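Local atomic coordinates of mandelate racemase/muconate lactonizing enzyme family protein (Bradyrhizobium sp. ORS 278, PDB entry 3TOY), a protein that belongs to the enolase superfamily, pairing an alpha+beta N-terminal domain with a modified TIM barrel, and has no established function of its own. Residues N272-R277 / L295-G300; Y73-T78 / S320-E325. All coordinates share one frame; numbering follows the deposited sequence.

Contact 1. Residues N272-R277 / L295-G300; sequences NWWFPR and LMKVGG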
loop_
_atom_site.group_PDB
_atom_site.type_symbol
_atom_site.label_atom_id
_atom_site.label_comp_id
_atom_site.label_asym_id
_atom_site.label_seq_id
_atom_site.Cartn_x
_atom_site.Cartn_y
_atom_site.Cartn_z
ATOM N N ASN A 272 -13.919 25.339 0.344
ATOM C CA ASN A 272 -15.118 24.911 -0.349
ATOM C C ASN A 272 -15.621 23.496 -0.019
ATOM O O ASN A 272 -16.603 23.030 -0.626
ATOM C CB ASN A 272 -14.952 25.121 -1.871
ATOM C CG ASN A 272 -14.892 26.588 -2.219
ATOM O OD1 ASN A 272 -15.734 27.339 -1.752
ATOM N ND2 ASN A 272 -13.875 27.013 -2.966
ATOM N N TRP A 273 -14.990 22.832 0.954
ATOM C CA TRP A 273 -15.404 21.498 1.357
ATOM C C TRP A 273 -16.550 21.552 2.371
ATOM O O TRP A 273 -16.688 22.518 3.151
ATOM C CB TRP A 273 -14.227 20.674 1.911
ATOM C CG TRP A 273 -13.090 20.531 0.930
ATOM C CD1 TRP A 273 -13.178 20.578 -0.431
ATOM C CD2 TRP A 273 -11.708 20.274 1.235
ATOM N NE1 TRP A 273 -11.924 20.398 -0.992
ATOM C CE2 TRP A 273 -11.015 20.199 0.011
ATOM C CE3 TRP A 273 -10.988 20.100 2.429
ATOM C CZ2 TRP A 273 -9.636 19.992 -0.063
ATOM C CZ3 TRP A 273 -9.587 19.888 2.354
ATOM C CH2 TRP A 273 -8.946 19.839 1.121
ATOM N N TRP A 274 -17.364 20.513 2.361
ATOM C CA TRP A 274 -18.642 20.514 3.100
ATOM C C TRP A 274 -18.590 19.675 4.368
ATOM O O TRP A 274 -18.472 18.452 4.288
ATOM C CB TRP A 274 -19.781 20.011 2.172
ATOM C CG TRP A 274 -19.978 20.926 1.007
ATOM C CD1 TRP A 274 -19.573 20.732 -0.277
ATOM C CD2 TRP A 274 -20.593 22.234 1.048
ATOM N NE1 TRP A 274 -19.896 21.842 -1.046
ATOM C CE2 TRP A 274 -20.543 22.762 -0.252
ATOM C CE3 TRP A 274 -21.183 22.996 2.072
ATOM C CZ2 TRP A 274 -21.046 24.032 -0.569
ATOM C CZ3 TRP A 274 -21.703 24.267 1.759
ATOM C CH2 TRP A 274 -21.631 24.760 0.449
ATOM N N PHE A 275 -18.720 20.336 5.523
ATOM C CA PHE A 275 -18.961 19.684 6.811
ATOM C C PHE A 275 -17.803 18.815 7.288
ATOM O O PHE A 275 -16.828 18.629 6.553
ATOM C CB PHE A 275 -20.268 18.884 6.788
ATOM C CG PHE A 275 -21.481 19.771 6.721
ATOM C CD1 PHE A 275 -21.984 20.347 7.871
ATOM C CD2 PHE A 275 -22.067 20.059 5.492
ATOM C CE1 PHE A 275 -23.103 21.199 7.817
ATOM C CE2 PHE A 275 -23.166 20.902 5.411
ATOM C CZ PHE A 275 -23.679 21.472 6.580
ATOM N N PRO A 276 -17.894 18.328 8.533
ATOM C CA PRO A 276 -16.760 17.541 9.023
ATOM C C PRO A 276 -16.451 16.352 8.121
ATOM O O PRO A 276 -15.264 16.007 7.939
ATOM C CB PRO A 276 -17.222 17.099 10.413
ATOM C CG PRO A 276 -18.003 18.362 10.896
ATOM C CD PRO A 276 -18.780 18.767 9.643
ATOM N N ARG A 277 -17.469 15.739 7.532
ATOM C CA ARG A 277 -17.185 14.560 6.668
ATOM C C ARG A 277 -16.405 14.940 5.431
ATOM O O ARG A 277 -15.538 14.183 4.988
ATOM C CB ARG A 277 -18.451 13.796 6.276
ATOM C CG ARG A 277 -18.183 12.569 5.326
ATOM C CD ARG A 277 -17.361 11.490 6.048
ATOM N NE ARG A 277 -18.045 11.070 7.263
ATOM C CZ ARG A 277 -17.447 10.544 8.336
ATOM N NH1 ARG A 277 -16.143 10.315 8.330
ATOM N NH2 ARG A 277 -18.163 10.225 9.406
ATOM N N LEU A 295 -16.457 28.854 7.761
ATOM C CA LEU A 295 -17.510 28.584 8.723
ATOM C C LEU A 295 -18.872 28.383 8.048
ATOM O O LEU A 295 -19.726 27.728 8.619
ATOM C CB LEU A 295 -17.589 29.703 9.774
ATOM C CG LEU A 295 -16.505 29.615 10.849
ATOM C CD1 LEU A 295 -16.341 30.968 11.574
ATOM C CD2 LEU A 295 -16.797 28.512 11.848
ATOM N N MET A 296 -19.069 28.944 6.854
ATOM C CA MET A 296 -20.352 28.794 6.149
ATOM C C MET A 296 -20.528 27.406 5.551
ATOM O O MET A 296 -21.637 27.026 5.197
ATOM C CB MET A 296 -20.448 29.736 4.955
ATOM C CG MET A 296 -20.240 31.182 5.198
ATOM S SD MET A 296 -20.687 31.988 3.642
ATOM C CE MET A 296 -19.282 31.677 2.561
ATOM N N LYS A 297 -19.434 26.663 5.375
ATOM C CA LYS A 297 -19.535 25.373 4.637
ATOM C C LYS A 297 -19.100 24.189 5.501
ATOM O O LYS A 297 -19.503 23.044 5.271
ATOM C CB LYS A 297 -18.683 25.433 3.370
ATOM C CG LYS A 297 -19.166 26.464 2.364
ATOM C CD LYS A 297 -18.482 26.314 1.024
ATOM C CE LYS A 297 -19.128 27.204 -0.040
ATOM N NZ LYS A 297 -18.522 27.038 -1.395
ATOM N N VAL A 298 -18.314 24.481 6.523
ATOM C CA VAL A 298 -17.872 23.457 7.478
ATOM C C VAL A 298 -18.913 23.033 8.530
ATOM O O VAL A 298 -18.672 22.081 9.282
ATOM C CB VAL A 298 -16.562 23.899 8.171
ATOM C CG1 VAL A 298 -16.866 24.861 9.312
ATOM C CG2 VAL A 298 -15.807 22.687 8.750
ATOM N N GLY A 299 -20.079 23.690 8.570
ATOM C CA GLY A 299 -21.074 23.397 9.631
ATOM C C GLY A 299 -21.026 24.355 10.816
ATOM O O GLY A 299 -21.319 23.970 11.955
ATOM N N GLY A 300 -20.634 25.604 10.549
ATOM C CA GLY A 300 -20.584 26.654 11.566
ATOM C C GLY A 300 -19.554 26.364 12.636
ATOM O O GLY A 300 -18.578 25.647 12.401
HETATM O O HOH W 1 -18.370 24.448 -2.305
#
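Lys297 lies extended across one face of the Trp274 six-membered ring. Its CD sits 3.9 Å from the ring centroid and 23° off the ring normal, a CH-pi contact. CG is closer still to the rim, 3.4 Å from Trp274 CZ3. The fully extended chain beyond CG carries the ammonium past the indole to Asn272, which runs alongside and points the same way. There NZ donates to Asn272 OD1 at 2.8 Å, tilted 30° from the carbonyl plane. A water accepts from Lys297 NZ and donates to Asn272 O. Leu117 O of a second subunit also takes a hydrogen bond from NZ. The amide ND2 of Asn272 is bound by Glu246, and the indole NE1 of Trp274 by Gln120 of the second subunit.

The backbones meet where Phe275 N donates to Lys297 O at 2.8 Å. That same oxygen lies over one face of the Phe275 ring. Gly299 CA packs 3.5 Å from Phe275 CE1, and Pro276 CD lies 3.3 Å from Val298 O. The contact joins the segment leading into helix 275-285 to the loop before helix 300-314, inside the barrel domain. Three oxygens, two from protein and one from water, receive bonds from the buried ammonium group, an arrangement that would help stabilise its positive charge.

Contact 2. Residues Y73-T78 / S320-E325; sequences YLFAYT and SHILPE. With ACT (acetate ion), chain F.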
loop_
_atom_site.group_PDB
_atom_site.type_symbol
_atom_site.label_atom_id
_atom_site.label_comp_id
_atom_site.label_asym_id
_atom_site.label_seq_id
_atom_site.Cartn_x
_atom_site.Cartn_y
_atom_site.Cartn_z
ATOM N N TYR A 73 -23.749 36.138 9.682
ATOM C CA TYR A 73 -23.969 36.419 8.262
ATOM C C TYR A 73 -23.244 35.411 7.359
ATOM O O TYR A 73 -22.263 34.743 7.776
ATOM C CB TYR A 73 -23.534 37.856 7.883
ATOM C CG TYR A 73 -22.028 38.045 7.823
ATOM C CD1 TYR A 73 -21.326 37.841 6.631
ATOM C CD2 TYR A 73 -21.311 38.408 8.955
ATOM C CE1 TYR A 73 -19.933 37.991 6.576
ATOM C CE2 TYR A 73 -19.937 38.564 8.914
ATOM C CZ TYR A 73 -19.256 38.343 7.723
ATOM O OH TYR A 73 -17.900 38.505 7.687
ATOM N N LEU A 74 -23.752 35.311 6.139
ATOM C CA LEU A 74 -23.165 34.523 5.068
ATOM C C LEU A 74 -22.690 35.446 3.961
ATOM O O LEU A 74 -23.396 36.404 3.606
ATOM C CB LEU A 74 -24.219 33.590 4.492
ATOM C CG LEU A 74 -24.879 32.632 5.475
ATOM C CD1 LEU A 74 -25.995 31.876 4.763
ATOM C CD2 LEU A 74 -23.863 31.662 6.072
ATOM N N PHE A 75 -21.482 35.193 3.444
ATOM C CA PHE A 75 -21.062 35.750 2.154
ATOM C C PHE A 75 -21.625 34.824 1.109
ATOM O O PHE A 75 -21.407 33.605 1.175
ATOM C CB PHE A 75 -19.535 35.806 2.042
ATOM C CG PHE A 75 -19.040 36.166 0.672
ATOM C CD1 PHE A 75 -19.203 37.453 0.169
ATOM C CD2 PHE A 75 -18.407 35.218 -0.127
ATOM C CE1 PHE A 75 -18.744 37.776 -1.078
ATOM C CE2 PHE A 75 -17.956 35.546 -1.384
ATOM C CZ PHE A 75 -18.116 36.819 -1.865
ATOM N N ALA A 76 -22.350 35.386 0.140
ATOM C CA ALA A 76 -23.136 34.570 -0.763
ATOM C C ALA A 76 -22.495 34.371 -2.132
ATOM O O ALA A 76 -23.075 33.695 -2.995
ATOM C CB ALA A 76 -24.548 35.157 -0.906
ATOM N N TYR A 77 -21.308 34.952 -2.323
ATOM C CA TYR A 77 -20.578 34.854 -3.587
ATOM C C TYR A 77 -21.185 35.629 -4.756
ATOM O O TYR A 77 -20.482 36.376 -5.427
ATOM C CB TYR A 77 -20.384 33.388 -3.999
ATOM C CG TYR A 77 -19.253 32.713 -3.237
ATOM C CD1 TYR A 77 -17.933 32.815 -3.682
ATOM C CD2 TYR A 77 -19.503 31.998 -2.076
ATOM C CE1 TYR A 77 -16.888 32.195 -2.976
ATOM C CE2 TYR A 77 -18.457 31.380 -1.364
ATOM C CZ TYR A 77 -17.167 31.486 -1.830
ATOM O OH TYR A 77 -16.131 30.878 -1.131
ATOM N N THR A 78 -22.476 35.416 -5.004
ATOM C CA THR A 78 -23.173 36.005 -6.163
ATOM C C THR A 78 -24.596 36.424 -5.767
ATOM O O THR A 78 -25.201 35.811 -4.894
ATOM C CB THR A 78 -23.209 35.026 -7.362
ATOM O OG1 THR A 78 -23.991 35.583 -8.425
ATOM C CG2 THR A 78 -23.816 33.675 -6.960
ATOM N N SER A 320 -8.519 30.102 8.576
ATOM C CA SER A 320 -9.908 30.351 8.251
ATOM C C SER A 320 -10.078 30.912 6.848
ATOM O O SER A 320 -9.164 31.510 6.273
ATOM C CB SER A 320 -10.529 31.313 9.289
ATOM O OG SER A 320 -9.750 32.507 9.372
ATOM N N HIS A 321 -11.271 30.701 6.296
ATOM C CA HIS A 321 -11.649 31.372 5.070
ATOM C C HIS A 321 -12.715 32.434 5.352
ATOM O O HIS A 321 -13.840 32.097 5.723
ATOM C CB HIS A 321 -12.243 30.411 4.066
ATOM C CG HIS A 321 -12.620 31.080 2.782
ATOM N ND1 HIS A 321 -13.895 31.037 2.264
ATOM C CD2 HIS A 321 -11.886 31.822 1.921
ATOM C CE1 HIS A 321 -13.932 31.719 1.131
ATOM N NE2 HIS A 321 -12.722 32.197 0.896
ATOM N N ILE A 322 -12.336 33.694 5.114
ATOM C CA ILE A 322 -13.171 34.875 5.355
ATOM C C ILE A 322 -13.983 34.804 6.653
ATOM O O ILE A 322 -13.530 34.220 7.638
ATOM C CB ILE A 322 -14.025 35.236 4.114
ATOM C CG1 ILE A 322 -15.069 34.153 3.834
ATOM C CG2 ILE A 322 -13.128 35.492 2.932
ATOM C CD1 ILE A 322 -15.919 34.435 2.611
ATOM N N LEU A 323 -15.142 35.460 6.706
ATOM C CA LEU A 323 -15.862 35.560 7.999
ATOM C C LEU A 323 -14.888 35.774 9.173
ATOM O O LEU A 323 -14.870 34.999 10.148
ATOM C CB LEU A 323 -16.749 34.321 8.241
ATOM C CG LEU A 323 -18.163 34.332 7.623
ATOM C CD1 LEU A 323 -18.128 34.328 6.094
ATOM C CD2 LEU A 323 -19.026 33.195 8.143
ATOM N N PRO A 324 -14.076 36.835 9.095
ATOM C CA PRO A 324 -13.029 37.050 10.099
ATOM C C PRO A 324 -13.572 37.281 11.496
ATOM O O PRO A 324 -12.901 36.955 12.479
ATOM C CB PRO A 324 -12.299 38.302 9.602
ATOM C CG PRO A 324 -13.247 38.960 8.684
ATOM C CD PRO A 324 -14.080 37.885 8.063
ATOM N N GLU A 325 -14.774 37.832 11.611
ATOM C CA GLU A 325 -15.298 38.105 12.956
ATOM C C GLU A 325 -15.540 36.832 13.763
ATOM O O GLU A 325 -15.154 36.728 14.949
ATOM C CB GLU A 325 -16.575 38.959 12.869
ATOM C CG GLU A 325 -16.370 40.251 12.061
ATOM C CD GLU A 325 -16.602 40.081 10.552
ATOM O OE1 GLU A 325 -16.924 38.956 10.091
ATOM O OE2 GLU A 325 -16.463 41.080 9.821
HETATM C C ACT F . -12.031 33.465 -2.467
HETATM O O ACT F . -12.160 33.916 -1.301
HETATM O OXT ACT F . -10.920 32.974 -2.754
HETATM C CH3 ACT F . -13.145 33.508 -3.478
HETATM O O HOH W 2 -16.265 37.951 5.339
#
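The Tyr73 ring has Glu325 OE1 and a water at its hydroxyl edge, both near the ring plane. One face of the Phe75 ring has Tyr77 N over its centre, and Phe75 CE2 lies over one face of Tyr77. Ile322 CG1 covers part of one His321 face, while an acetate oxygen sits at the imidazole edge. Here the end of strand 69-75, in the antiparallel sheet of the N-terminal domain, meets the barrel domain of the enolase superfamily fold at the start of helix 324-330.

Tyr73 OH donates to Glu325 OE1 at 2.6 Å, on the syn side of the carboxylate. The ring and carboxylate planes are 73° apart. The water donates to the same hydroxyl and makes a weak bond with Leu323 N, the N-cap residue. Leu323 and Tyr73 run past each other head to tail, with Leu323 CD1 4.1 Å from Tyr73 CE1.

Phe75 has CG anti to the backbone N (chi1 171°). This turns CD2 toward Ile322 CD1, 3.8 Å away. The two side chains stand roughly perpendicular. Phe345 stacks on the Phe75 ring.

Tyr77 and His321 reach toward one another, with Tyr77 OH 3.3 Å from His321 CE1. Asp294 is hydrogen-bonded to His321 ND1 and probably helps to fix the imidazole, whose side chain lies about 4 Å from the bound calcium. The acetate, probably from the crystallisation liquor, is also held by Lys190 and Asn221. His321 NE2 donates to its O atom at 2.8 Å, with a nearly straight N-H...O angle of 172°.

The centres of contacts 1 and 2 are about 12 Å apart. In sequence, contact 1 is nested inside the long loop closed by contact 2. Contact 1 joins the segment running into helix 275-285 to the loop before helix 300-314. Contact 2 brings the N-terminal domain against that barrel domain. They touch directly: Met296 CG packs 3.8 Å from Leu74 CD2 and at the same distance from Leu323 CD2. Asn272 also meets Tyr77. Asp294, the partner of His321 just before segment 295-300, also bonds Met296 N and so ties the two contacts together. Both contacts reach the second subunit, so domain packing and subunit packing come together near the calcium site.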